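Local atomic coordinates of DELTA1-pyrroline-2-carboxylate reductase (Thermococcus litoralis DSM 5473, PDB entry 6T3E), a protein that catalyses the NADH-dependent reduction of delta1-pyrroline-2-carboxylate to L-proline, a reaction of L-hydroxyproline metabolism. Residues Val60-Ile65 with Val273-Gly278; Val161-Gln166 with Lys190-Glu195; Leu180-Asn185 with Glu208-Ala213; Val266-Glu271 with Lys319-Ala324. All coordinates share one frame; numbering follows the deposited sequence.

Contacts 1 and 4 form one cluster and contacts 2 and 3 another. Contacts 2, 3 and 4 belong to the parallel-sheet domain; contact 1 joins that domain's helix 270-276 to strand 58-68, outermost in the mixed sheet within this chain. Contacts 1 and 4, centres about 8 Å apart, touch, share helix 270-276, meet the bound proline and alternate along the chain. Contacts 2 and 3, about 13 Å apart between centres, also alternate, fall between the segments of contact 1 and touch through F192, A193 and V181. Contacts 1 and 3 lie farthest apart, about 29 Å between centres. One NADH links the clusters: adenosine at contact 3, diphosphate at contact 2, nicotinamide beside the proline at contact 4.

Contact 1: Val60-Ile65 with Val273-Gly278; sequences VPLRTI and VLNESG. With PRO (proline), chain E.
R63 reaches from strand 58-68 to E276 at the end of helix 270-276 and grips its carboxylate side-on with two nitrogens. R63 NE lies 2.8 Å from E276 OE2, and R63 NH2 lies 2.8 Å from E276 OE1. Both oxygens sit close to the guanidinium plane, yet they are met from above the carboxylate plane, the two groups being turned 32° apart. The R63 chain leaves the backbone with CG between N and the carbonyl carbon (chi1 62°) and then runs extended to NE, which carries the charged end to the glutamate. R63 NH1 meets O of the bound proline at 2.7 Å, a ligand also bonded by K91 and R134, while NH2 also bonds to V321 O. Around this buried pair the packing thins out: L62 CD2 only approaches N275 CG at 4.1 Å and I65 CD1 stands 4.0 Å from E276 OE2, L62, I65 and N275 being partly exposed. A methionine in place of R63 would probably leave E276 without its salt-bridge mate and the proline with one bond fewer. E276 thus acts as a second-shell residue, likely to restrict rotation of the guanidinium that holds the ligand.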
# COMPACT_ATOMS: atom_id res chain seq x y z
N VAL B 60 8.03 9.70 0.71
CA VAL B 60 6.59 9.66 0.98
C VAL B 60 5.82 9.83 -0.32
O VAL B 60 5.37 10.95 -0.63
CB VAL B 60 6.16 10.73 1.99
CG1 VAL B 60 4.81 10.34 2.63
CG2 VAL B 60 7.24 10.96 3.02
N PRO B 61 5.64 8.77 -1.11
CA PRO B 61 4.77 8.87 -2.27
C PRO B 61 3.35 9.13 -1.80
O PRO B 61 2.98 8.78 -0.68
CB PRO B 61 4.90 7.49 -2.92
CG PRO B 61 5.25 6.58 -1.77
CD PRO B 61 6.06 7.39 -0.83
N LEU B 62 2.56 9.77 -2.65
CA LEU B 62 1.20 10.08 -2.27
C LEU B 62 0.44 8.79 -1.97
O LEU B 62 0.59 7.78 -2.67
CB LEU B 62 0.51 10.88 -3.37
CG LEU B 62 -0.94 11.31 -3.20
CD1 LEU B 62 -1.08 12.28 -2.03
CD2 LEU B 62 -1.42 11.96 -4.49
N ARG B 63 -0.34 8.80 -0.88
CA ARG B 63 -1.06 7.59 -0.49
C ARG B 63 -2.12 7.22 -1.52
O ARG B 63 -2.68 8.08 -2.21
CB ARG B 63 -1.72 7.76 0.89
CG ARG B 63 -2.80 8.86 0.97
CD ARG B 63 -3.47 8.86 2.36
NE ARG B 63 -4.11 10.13 2.69
CZ ARG B 63 -4.48 10.48 3.92
NH1 ARG B 63 -4.29 9.66 4.94
NH2 ARG B 63 -5.04 11.67 4.14
N THR B 64 -2.40 5.92 -1.62
CA THR B 64 -3.38 5.38 -2.54
C THR B 64 -4.71 5.22 -1.81
O THR B 64 -4.76 4.62 -0.74
CB THR B 64 -2.88 4.04 -3.08
OG1 THR B 64 -1.70 4.25 -3.87
CG2 THR B 64 -3.94 3.39 -3.95
N ILE B 65 -5.77 5.80 -2.37
CA ILE B 65 -7.11 5.73 -1.79
C ILE B 65 -8.01 4.93 -2.71
O ILE B 65 -8.19 5.29 -3.88
CB ILE B 65 -7.69 7.13 -1.52
CG1 ILE B 65 -6.74 7.94 -0.64
CG2 ILE B 65 -9.06 7.02 -0.85
CD1 ILE B 65 -7.33 9.23 -0.17
N VAL B 273 -2.94 17.55 1.13
CA VAL B 273 -4.13 18.36 1.37
C VAL B 273 -4.77 18.77 0.05
O VAL B 273 -5.97 18.58 -0.15
CB VAL B 273 -3.79 19.59 2.24
CG1 VAL B 273 -4.75 20.72 1.93
CG2 VAL B 273 -3.83 19.26 3.73
N LEU B 274 -3.96 19.26 -0.89
CA LEU B 274 -4.47 19.74 -2.17
C LEU B 274 -5.10 18.64 -3.02
O LEU B 274 -5.88 18.94 -3.92
CB LEU B 274 -3.35 20.39 -2.98
CG LEU B 274 -2.85 21.76 -2.52
CD1 LEU B 274 -1.49 22.06 -3.15
CD2 LEU B 274 -3.84 22.81 -2.88
N ASN B 275 -4.75 17.38 -2.77
CA ASN B 275 -5.32 16.26 -3.50
C ASN B 275 -6.48 15.58 -2.76
O ASN B 275 -7.21 14.80 -3.39
CB ASN B 275 -4.25 15.20 -3.79
CG ASN B 275 -3.40 15.55 -5.00
OD1 ASN B 275 -3.75 15.21 -6.14
ND2 ASN B 275 -2.28 16.22 -4.76
N GLU B 276 -6.62 15.78 -1.45
CA GLU B 276 -7.55 14.96 -0.69
C GLU B 276 -8.56 15.75 0.13
O GLU B 276 -9.65 15.25 0.40
CB GLU B 276 -6.78 14.02 0.26
CG GLU B 276 -5.73 13.13 -0.40
CD GLU B 276 -4.76 12.52 0.62
OE1 GLU B 276 -4.67 13.05 1.75
OE2 GLU B 276 -4.08 11.51 0.29
N SER B 277 -8.24 16.99 0.51
CA SER B 277 -9.02 17.72 1.50
C SER B 277 -10.03 18.64 0.83
O SER B 277 -9.65 19.68 0.26
CB SER B 277 -8.13 18.52 2.43
OG SER B 277 -8.94 19.21 3.37
N GLY B 278 -11.31 18.31 0.95
CA GLY B 278 -12.34 19.22 0.47
C GLY B 278 -12.38 20.53 1.22
O GLY B 278 -12.81 21.54 0.65
N PRO E . -7.27 9.68 7.21
CA PRO E . -6.77 9.00 8.40
C PRO E . -5.29 8.65 8.36
O PRO E . -4.49 9.21 7.60
CB PRO E . -7.62 7.73 8.44
CG PRO E . -8.93 8.15 7.87
CD PRO E . -8.65 9.26 6.88
OXT PRO E . -4.85 7.77 9.10

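Contact 2: Val161-Gln166 with Lys190-Glu195; sequences VQARTQ and KKFAEE. With NAI (1,4-dihydronicotinamide adenine dinucleotide), chain F.
In the Rossmann-type dinucleotide-binding unit, A163 and R164 on the first turns of helix 161-173 meet F192 of the neighbouring helix 186-200. The short axes run nearly alongside, 24° from parallel and 11.1 Å apart, and the phenylalanine bridges the gap. With its CG anti to the backbone N (chi1 -174°), F192 sends its ring edge-on at the first helix: CE2 stands 3.6 Å from A163 CB and 3.5 Å from R164 N. The R164 side chain lies alongside F192 and points the opposite way, its CG 3.5 Å from F192 CE2. The R164 guanidinium then stands nearly at right angles to the ring (82°), so that F192 CD2 lies over one of its faces. At its edge R164 NH2 makes a weak, long salt bridge to E195 OE1 (3.4 Å), while NH1 bonds to G160 O. Apolar packing on I156 and A159 continues the F192 cluster inward; the charged pair lies toward the outer side. At the start of the helix, Q162 N gives an almost straight bond to NADH O2N (2.9 Å), and V161 N a weak one to O2A. Backbone amides at a helix N-terminus hold the diphosphate, and A163 probably takes the last place of a GxGxxA pattern, consistent with a Rossmann-type fold.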
# COMPACT_ATOMS: atom_id res chain seq x y z
N VAL B 161 -13.14 9.57 18.38
CA VAL B 161 -11.86 8.98 18.75
C VAL B 161 -10.75 10.01 18.62
O VAL B 161 -9.93 10.17 19.52
CB VAL B 161 -11.57 7.71 17.93
CG1 VAL B 161 -10.12 7.28 18.14
CG2 VAL B 161 -12.53 6.58 18.33
N GLN B 162 -10.72 10.74 17.50
CA GLN B 162 -9.63 11.68 17.28
C GLN B 162 -9.64 12.82 18.29
O GLN B 162 -8.58 13.25 18.76
CB GLN B 162 -9.69 12.24 15.85
CG GLN B 162 -9.37 11.21 14.77
CD GLN B 162 -8.24 10.28 15.18
OE1 GLN B 162 -7.17 10.72 15.67
NE2 GLN B 162 -8.46 8.98 14.97
N ALA B 163 -10.83 13.30 18.67
CA ALA B 163 -10.91 14.46 19.56
C ALA B 163 -10.21 14.19 20.89
O ALA B 163 -9.68 15.13 21.49
CB ALA B 163 -12.36 14.85 19.80
N ARG B 164 -10.21 12.95 21.36
CA ARG B 164 -9.57 12.65 22.63
C ARG B 164 -8.06 12.89 22.57
O ARG B 164 -7.51 13.66 23.37
CB ARG B 164 -9.87 11.21 23.04
CG ARG B 164 -11.28 11.02 23.50
CD ARG B 164 -11.64 9.56 23.41
NE ARG B 164 -12.70 9.21 24.35
CZ ARG B 164 -13.99 9.38 24.10
NH1 ARG B 164 -14.37 9.92 22.94
NH2 ARG B 164 -14.88 9.02 25.02
N THR B 165 -7.38 12.27 21.60
CA THR B 165 -5.96 12.53 21.44
C THR B 165 -5.68 13.95 20.97
O THR B 165 -4.59 14.48 21.22
CB THR B 165 -5.36 11.53 20.46
OG1 THR B 165 -6.17 11.50 19.28
CG2 THR B 165 -5.30 10.13 21.09
N GLN B 166 -6.62 14.56 20.26
CA GLN B 166 -6.44 15.95 19.86
C GLN B 166 -6.34 16.84 21.09
O GLN B 166 -5.39 17.62 21.22
CB GLN B 166 -7.59 16.40 18.97
CG GLN B 166 -7.46 15.98 17.53
CD GLN B 166 -6.33 16.65 16.81
OE1 GLN B 166 -6.05 17.85 17.03
NE2 GLN B 166 -5.66 15.90 15.93
N LYS B 190 -21.14 13.79 26.26
CA LYS B 190 -21.14 13.54 27.69
C LYS B 190 -20.01 12.60 28.08
O LYS B 190 -19.22 12.90 28.99
CB LYS B 190 -22.49 12.95 28.11
CG LYS B 190 -22.73 12.86 29.60
CD LYS B 190 -24.12 12.28 29.89
CE LYS B 190 -24.27 11.95 31.37
NZ LYS B 190 -25.60 11.40 31.72
N LYS B 191 -19.88 11.49 27.36
CA LYS B 191 -18.82 10.53 27.65
C LYS B 191 -17.46 11.17 27.48
O LYS B 191 -16.54 10.91 28.27
CB LYS B 191 -18.97 9.31 26.75
CG LYS B 191 -18.33 8.08 27.33
CD LYS B 191 -18.44 6.90 26.40
CE LYS B 191 -17.30 5.90 26.68
NZ LYS B 191 -17.37 5.34 28.07
N PHE B 192 -17.31 12.03 26.48
CA PHE B 192 -16.05 12.74 26.29
C PHE B 192 -15.75 13.67 27.46
O PHE B 192 -14.65 13.64 28.02
CB PHE B 192 -16.10 13.52 24.97
CG PHE B 192 -14.81 14.17 24.61
CD1 PHE B 192 -14.43 15.38 25.19
CD2 PHE B 192 -13.97 13.60 23.66
CE1 PHE B 192 -13.23 15.99 24.85
CE2 PHE B 192 -12.76 14.20 23.32
CZ PHE B 192 -12.40 15.39 23.92
N ALA B 193 -16.72 14.52 27.82
CA ALA B 193 -16.47 15.49 28.89
C ALA B 193 -16.14 14.80 30.21
O ALA B 193 -15.17 15.16 30.88
CB ALA B 193 -17.66 16.42 29.05
N GLU B 194 -16.91 13.77 30.56
CA GLU B 194 -16.65 13.05 31.81
C GLU B 194 -15.29 12.36 31.76
O GLU B 194 -14.41 12.64 32.59
CB GLU B 194 -17.75 12.02 32.08
CG GLU B 194 -19.10 12.61 32.45
CD GLU B 194 -20.18 11.55 32.51
OE1 GLU B 194 -19.84 10.35 32.42
OE2 GLU B 194 -21.38 11.92 32.66
N GLU B 195 -15.10 11.48 30.78
CA GLU B 195 -13.92 10.63 30.75
C GLU B 195 -12.65 11.43 30.49
O GLU B 195 -11.60 11.11 31.06
CB GLU B 195 -14.10 9.54 29.70
CG GLU B 195 -15.04 8.46 30.17
CD GLU B 195 -15.14 7.32 29.19
OE1 GLU B 195 -14.62 7.47 28.06
OE2 GLU B 195 -15.71 6.28 29.56
PA NAI F . -15.56 9.05 15.03
O1A NAI F . -16.74 8.53 14.25
O2A NAI F . -15.20 8.07 16.13
O5B NAI F . -15.82 10.56 15.64
C5B NAI F . -16.43 11.47 14.72
C4B NAI F . -17.31 12.51 15.53
O4B NAI F . -17.72 13.45 14.76
C3B NAI F . -18.58 11.79 16.05
O3B NAI F . -18.62 11.90 17.40
C2B NAI F . -19.74 12.55 15.36
O2B NAI F . -20.98 12.54 16.23
C1B NAI F . -19.25 13.75 15.22
N9A NAI F . -19.93 14.51 14.21
C8A NAI F . -20.16 14.05 12.98
N7A NAI F . -20.81 14.99 12.31
C5A NAI F . -20.98 16.04 13.13
C6A NAI F . -21.58 17.26 12.91
N6A NAI F . -22.25 17.84 11.76
N1A NAI F . -21.63 18.16 13.89
C2A NAI F . -21.07 17.87 15.09
N3A NAI F . -20.47 16.67 15.30
C4A NAI F . -20.44 15.76 14.30
O3 NAI F . -14.32 9.19 13.93
PN NAI F . -12.82 9.79 14.33
O1N NAI F . -11.92 8.57 14.43
O2N NAI F . -12.86 10.60 15.60
O5D NAI F . -12.30 10.76 13.12
C5D NAI F . -12.69 12.08 13.16
C4D NAI F . -12.30 12.74 11.81
O4D NAI F . -10.99 12.82 11.68
C3D NAI F . -12.79 11.87 10.64
O3D NAI F . -13.27 12.70 9.65
C2D NAI F . -11.52 11.17 10.12
O2D NAI F . -11.75 10.78 8.66
C1D NAI F . -10.61 12.08 10.29
N1N NAI F . -9.28 11.47 10.44
C2N NAI F . -8.11 12.06 9.82
C3N NAI F . -6.69 11.71 10.36
C7N NAI F . -5.61 12.80 10.15
O7N NAI F . -5.94 13.82 9.67
N7N NAI F . -4.20 12.56 10.54
C4N NAI F . -6.52 10.75 11.52
C5N NAI F . -7.72 9.82 11.72
C6N NAI F . -9.11 10.26 11.22

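Contact 3: Leu180-Asn185 with Glu208-Ala213; sequences LVYDIN and ESAREA. With NAI (1,4-dihydronicotinamide adenine dinucleotide), chain F.
The ring of Y182 lies flat against the backbone that begins helix 210-215, and no hydrogen bond joins the two segments. A210 N stands 3.4 Å above the ring plane, over its centre, and S209 C lies over the same face nearer the rim. With CG anti to the backbone N (chi1 163°), the tyrosine turns from the end of strand 178-182 across this first turn, and its CE2 meets A210 CB at 3.5 Å. Behind it, A213 CB rests 4.4 Å from both Y182 CB and L180 O. The turn itself is capped by S209, whose OG accepts weakly from E212 N. A glycine in place of Y182 would probably leave the S209-A210 peptide without its aromatic cover and open a gap between strand end and helix. On the other side of the Y182 ring, adenine C2A approaches obliquely, 3.8 Å from Y182 CE2, and I184 CG2 lies 3.5 Å from adenine N1A. D183 carries the ribose: OD2 accepts from O3B at 2.7 Å as well as from A159 N, whereas OD1 is modelled so close to O2B that the detail of that bond is doubtful. OD1 also takes N185 N in an Asx turn (2.8 Å), which probably restrains the carboxylate. An acidic residue at the end of the second strand, facing both adenosine ribose hydroxyls, is characteristic of NAD(H)-binding Rossmann folds.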
# COMPACT_ATOMS: atom_id res chain seq x y z
N LEU B 180 -14.54 23.01 26.03
CA LEU B 180 -15.94 22.99 25.62
C LEU B 180 -16.11 22.03 24.45
O LEU B 180 -15.37 22.11 23.47
CB LEU B 180 -16.43 24.38 25.21
CG LEU B 180 -16.18 25.50 26.21
CD1 LEU B 180 -16.53 26.86 25.62
CD2 LEU B 180 -16.96 25.22 27.50
N VAL B 181 -17.09 21.13 24.55
CA VAL B 181 -17.24 20.07 23.58
C VAL B 181 -18.67 20.10 23.04
O VAL B 181 -19.63 20.20 23.81
CB VAL B 181 -16.86 18.70 24.18
CG1 VAL B 181 -17.66 18.40 25.44
CG2 VAL B 181 -16.97 17.58 23.15
N TYR B 182 -18.79 20.08 21.71
CA TYR B 182 -20.08 20.01 21.04
C TYR B 182 -20.08 18.85 20.07
O TYR B 182 -19.12 18.65 19.33
CB TYR B 182 -20.39 21.31 20.30
CG TYR B 182 -21.48 21.14 19.28
CD1 TYR B 182 -22.81 20.99 19.67
CD2 TYR B 182 -21.19 21.11 17.92
CE1 TYR B 182 -23.81 20.83 18.73
CE2 TYR B 182 -22.18 20.95 16.98
CZ TYR B 182 -23.49 20.81 17.39
OH TYR B 182 -24.46 20.64 16.44
N ASP B 183 -21.16 18.07 20.09
CA ASP B 183 -21.36 16.99 19.13
C ASP B 183 -22.85 16.86 18.87
O ASP B 183 -23.67 17.17 19.73
CB ASP B 183 -20.75 15.68 19.65
CG ASP B 183 -20.49 14.67 18.55
OD1 ASP B 183 -21.46 14.22 17.91
OD2 ASP B 183 -19.31 14.31 18.33
N ILE B 184 -23.21 16.42 17.66
CA ILE B 184 -24.61 16.12 17.40
C ILE B 184 -25.07 14.91 18.21
O ILE B 184 -26.27 14.74 18.42
CB ILE B 184 -24.89 15.90 15.90
CG1 ILE B 184 -23.95 14.86 15.31
CG2 ILE B 184 -24.82 17.21 15.12
CD1 ILE B 184 -24.34 14.45 13.91
N ASN B 185 -24.13 14.09 18.68
CA ASN B 185 -24.43 12.92 19.49
C ASN B 185 -24.29 13.29 20.97
O ASN B 185 -23.16 13.51 21.43
CB ASN B 185 -23.47 11.79 19.12
CG ASN B 185 -23.90 10.43 19.65
OD1 ASN B 185 -24.47 10.30 20.74
ND2 ASN B 185 -23.62 9.39 18.87
N GLU B 208 -23.99 23.29 23.72
CA GLU B 208 -25.13 22.82 22.92
C GLU B 208 -25.24 23.57 21.60
O GLU B 208 -26.33 23.65 21.01
CB GLU B 208 -26.42 22.96 23.75
CG GLU B 208 -27.53 21.98 23.40
CD GLU B 208 -27.06 20.54 23.45
OE1 GLU B 208 -26.52 20.09 24.51
OE2 GLU B 208 -27.26 19.86 22.43
N SER B 209 -24.12 24.05 21.08
CA SER B 209 -24.05 24.53 19.70
C SER B 209 -22.59 24.65 19.28
O SER B 209 -21.72 24.97 20.10
CB SER B 209 -24.75 25.89 19.48
OG SER B 209 -24.19 26.88 20.32
N ALA B 210 -22.33 24.39 17.99
CA ALA B 210 -20.98 24.60 17.46
C ALA B 210 -20.58 26.07 17.54
O ALA B 210 -19.40 26.37 17.73
CB ALA B 210 -20.91 24.11 16.01
N ARG B 211 -21.56 26.98 17.45
CA ARG B 211 -21.27 28.41 17.53
C ARG B 211 -20.60 28.75 18.86
O ARG B 211 -19.57 29.44 18.89
CB ARG B 211 -22.56 29.22 17.38
CG ARG B 211 -22.38 30.73 17.43
CD ARG B 211 -23.38 31.44 16.52
NE ARG B 211 -23.02 32.84 16.28
CZ ARG B 211 -23.89 33.83 16.13
NH1 ARG B 211 -25.19 33.61 16.18
NH2 ARG B 211 -23.44 35.06 15.92
N GLU B 212 -21.15 28.25 19.96
CA GLU B 212 -20.62 28.58 21.28
C GLU B 212 -19.21 28.04 21.47
O GLU B 212 -18.34 28.74 22.01
CB GLU B 212 -21.56 28.05 22.37
CG GLU B 212 -21.11 28.40 23.77
CD GLU B 212 -22.08 27.90 24.81
OE1 GLU B 212 -21.71 27.87 26.01
OE2 GLU B 212 -23.20 27.52 24.42
N ALA B 213 -18.97 26.79 21.07
CA ALA B 213 -17.63 26.23 21.21
C ALA B 213 -16.61 27.01 20.39
O ALA B 213 -15.47 27.20 20.82
CB ALA B 213 -17.63 24.76 20.80
PA NAI F . -15.56 9.05 15.03
O1A NAI F . -16.74 8.53 14.25
O2A NAI F . -15.20 8.07 16.13
O5B NAI F . -15.82 10.56 15.64
C5B NAI F . -16.43 11.47 14.72
C4B NAI F . -17.31 12.51 15.53
O4B NAI F . -17.72 13.45 14.76
C3B NAI F . -18.58 11.79 16.05
O3B NAI F . -18.62 11.90 17.40
C2B NAI F . -19.74 12.55 15.36
O2B NAI F . -20.98 12.54 16.23
C1B NAI F . -19.25 13.75 15.22
N9A NAI F . -19.93 14.51 14.21
C8A NAI F . -20.16 14.05 12.98
N7A NAI F . -20.81 14.99 12.31
C5A NAI F . -20.98 16.04 13.13
C6A NAI F . -21.58 17.26 12.91
N6A NAI F . -22.25 17.84 11.76
N1A NAI F . -21.63 18.16 13.89
C2A NAI F . -21.07 17.87 15.09
N3A NAI F . -20.47 16.67 15.30
C4A NAI F . -20.44 15.76 14.30
O3 NAI F . -14.32 9.19 13.93
PN NAI F . -12.82 9.79 14.33
O1N NAI F . -11.92 8.57 14.43
O2N NAI F . -12.86 10.60 15.60
O5D NAI F . -12.30 10.76 13.12
C5D NAI F . -12.69 12.08 13.16
C4D NAI F . -12.30 12.74 11.81
O4D NAI F . -10.99 12.82 11.68
C3D NAI F . -12.79 11.87 10.64
O3D NAI F . -13.27 12.70 9.65
C2D NAI F . -11.52 11.17 10.12
O2D NAI F . -11.75 10.78 8.66
C1D NAI F . -10.61 12.08 10.29
N1N NAI F . -9.28 11.47 10.44
C2N NAI F . -8.11 12.06 9.82
C3N NAI F . -6.69 11.71 10.36
C7N NAI F . -5.61 12.80 10.15
O7N NAI F . -5.94 13.82 9.67
N7N NAI F . -4.20 12.56 10.54
C4N NAI F . -6.52 10.75 11.52
C5N NAI F . -7.72 9.82 11.72
C6N NAI F . -9.11 10.26 11.22

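Contact 4: Val266-Glu271 with Lys319-Ala324; sequences VVDSKE and KSVGLA. With NAI (1,4-dihydronicotinamide adenine dinucleotide), chain F; PRO (proline), chain E.
V267 and K319 pair as parallel strand neighbours through backbone bonds from K319 N to V266 O (2.8 Å) and from D268 N to K319 O (3.1 Å). Side-chain-to-backbone bonding takes over where the strands end. D268, with CG set between its N and carbonyl carbon (chi1 55°), turns its carboxylate across the loop, and OD2 accepts from V321 N at 3.0 Å, well above the carboxylate plane. Van der Waals contact is lighter: the V321 CG2 methyl packs on D268 OD1, and L323 CD1 stands 4.0 Å from S269 CB, while S269 OG caps G272 N. K319 NZ leads away to S244 and D279. Toward the ligands, S320 OG donates to the nicotinamide O7N (3.2 Å), and at G322, with its positive phi of 109°, a CB would probably collide with the proline carboxylate oxygen. A loop leaving the C-terminal end of strand 316-319 to line the nicotinamide is consistent with a Rossmann-type active site, and here it also borders the bound proline.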
# COMPACT_ATOMS: atom_id res chain seq x y z
N VAL B 266 -1.76 26.56 7.42
CA VAL B 266 -0.65 25.61 7.44
C VAL B 266 -1.22 24.22 7.21
O VAL B 266 -2.23 23.85 7.81
CB VAL B 266 0.15 25.67 8.76
CG1 VAL B 266 1.18 24.55 8.81
CG2 VAL B 266 0.83 27.02 8.92
N VAL B 267 -0.57 23.45 6.33
CA VAL B 267 -1.03 22.12 5.95
C VAL B 267 0.01 21.10 6.38
O VAL B 267 1.20 21.42 6.49
CB VAL B 267 -1.29 22.03 4.44
CG1 VAL B 267 -2.34 23.07 4.02
CG2 VAL B 267 -0.01 22.21 3.66
N ASP B 268 -0.44 19.87 6.63
CA ASP B 268 0.52 18.81 6.94
C ASP B 268 1.40 18.51 5.74
O ASP B 268 2.62 18.40 5.86
CB ASP B 268 -0.22 17.54 7.42
CG ASP B 268 -1.27 17.06 6.45
OD1 ASP B 268 -1.11 15.97 5.87
OD2 ASP B 268 -2.28 17.78 6.27
N SER B 269 0.81 18.46 4.55
CA SER B 269 1.59 18.34 3.34
C SER B 269 0.76 18.94 2.21
O SER B 269 -0.47 18.76 2.18
CB SER B 269 1.98 16.88 3.05
OG SER B 269 1.12 16.25 2.12
N LYS B 270 1.43 19.70 1.34
CA LYS B 270 0.74 20.32 0.21
C LYS B 270 0.21 19.25 -0.74
O LYS B 270 -0.94 19.31 -1.19
CB LYS B 270 1.68 21.27 -0.53
CG LYS B 270 1.34 22.73 -0.34
CD LYS B 270 2.26 23.65 -1.16
CE LYS B 270 3.59 23.94 -0.44
NZ LYS B 270 4.45 24.96 -1.14
N GLU B 271 1.03 18.23 -1.00
CA GLU B 271 0.62 17.18 -1.93
C GLU B 271 -0.62 16.46 -1.41
O GLU B 271 -1.53 16.17 -2.19
CB GLU B 271 1.77 16.20 -2.13
CG GLU B 271 1.68 15.39 -3.40
CD GLU B 271 2.84 14.43 -3.55
OE1 GLU B 271 3.21 14.11 -4.70
OE2 GLU B 271 3.39 13.99 -2.51
N LYS B 319 -4.42 22.50 8.94
CA LYS B 319 -5.26 21.52 8.26
C LYS B 319 -4.48 20.23 8.12
O LYS B 319 -3.41 20.21 7.50
CB LYS B 319 -5.69 22.03 6.89
CG LYS B 319 -6.65 21.07 6.22
CD LYS B 319 -7.92 20.93 7.04
CE LYS B 319 -8.33 19.48 7.21
NZ LYS B 319 -9.73 19.43 7.74
N SER B 320 -5.01 19.15 8.67
CA SER B 320 -4.32 17.87 8.68
C SER B 320 -5.20 16.80 8.06
O SER B 320 -6.38 16.69 8.41
CB SER B 320 -3.93 17.47 10.10
OG SER B 320 -3.75 16.07 10.15
N VAL B 321 -4.63 16.04 7.13
CA VAL B 321 -5.28 14.88 6.54
C VAL B 321 -4.55 13.58 6.83
O VAL B 321 -5.09 12.51 6.53
CB VAL B 321 -5.46 15.04 5.02
CG1 VAL B 321 -6.53 16.12 4.73
CG2 VAL B 321 -4.14 15.38 4.38
N GLY B 322 -3.32 13.64 7.32
CA GLY B 322 -2.52 12.47 7.63
C GLY B 322 -1.38 12.29 6.64
O GLY B 322 -1.56 12.46 5.42
N LEU B 323 -0.21 11.97 7.15
CA LEU B 323 0.96 11.72 6.32
C LEU B 323 1.66 10.46 6.82
O LEU B 323 1.77 10.24 8.03
CB LEU B 323 1.92 12.92 6.33
CG LEU B 323 2.96 12.95 5.20
CD1 LEU B 323 2.31 12.95 3.82
CD2 LEU B 323 3.88 14.15 5.37
N ALA B 324 2.13 9.63 5.88
CA ALA B 324 2.62 8.30 6.24
C ALA B 324 3.85 8.34 7.14
O ALA B 324 4.11 7.35 7.83
CB ALA B 324 2.92 7.49 4.98
PA NAI F . -15.56 9.05 15.03
O1A NAI F . -16.74 8.53 14.25
O2A NAI F . -15.20 8.07 16.13
O5B NAI F . -15.82 10.56 15.64
C5B NAI F . -16.43 11.47 14.72
C4B NAI F . -17.31 12.51 15.53
O4B NAI F . -17.72 13.45 14.76
C3B NAI F . -18.58 11.79 16.05
O3B NAI F . -18.62 11.90 17.40
C2B NAI F . -19.74 12.55 15.36
O2B NAI F . -20.98 12.54 16.23
C1B NAI F . -19.25 13.75 15.22
N9A NAI F . -19.93 14.51 14.21
C8A NAI F . -20.16 14.05 12.98
N7A NAI F . -20.81 14.99 12.31
C5A NAI F . -20.98 16.04 13.13
C6A NAI F . -21.58 17.26 12.91
N6A NAI F . -22.25 17.84 11.76
N1A NAI F . -21.63 18.16 13.89
C2A NAI F . -21.07 17.87 15.09
N3A NAI F . -20.47 16.67 15.30
C4A NAI F . -20.44 15.76 14.30
O3 NAI F . -14.32 9.19 13.93
PN NAI F . -12.82 9.79 14.33
O1N NAI F . -11.92 8.57 14.43
O2N NAI F . -12.86 10.60 15.60
O5D NAI F . -12.30 10.76 13.12
C5D NAI F . -12.69 12.08 13.16
C4D NAI F . -12.30 12.74 11.81
O4D NAI F . -10.99 12.82 11.68
C3D NAI F . -12.79 11.87 10.64
O3D NAI F . -13.27 12.70 9.65
C2D NAI F . -11.52 11.17 10.12
O2D NAI F . -11.75 10.78 8.66
C1D NAI F . -10.61 12.08 10.29
N1N NAI F . -9.28 11.47 10.44
C2N NAI F . -8.11 12.06 9.82
C3N NAI F . -6.69 11.71 10.36
C7N NAI F . -5.61 12.80 10.15
O7N NAI F . -5.94 13.82 9.67
N7N NAI F . -4.20 12.56 10.54
C4N NAI F . -6.52 10.75 11.52
C5N NAI F . -7.72 9.82 11.72
C6N NAI F . -9.11 10.26 11.22
N PRO E . -7.27 9.68 7.21
CA PRO E . -6.77 9.00 8.40
C PRO E . -5.29 8.65 8.36
O PRO E . -4.49 9.21 7.60
CB PRO E . -7.62 7.73 8.44
CG PRO E . -8.93 8.15 7.87
CD PRO E . -8.65 9.26 6.88
OXT PRO E . -4.85 7.77 9.10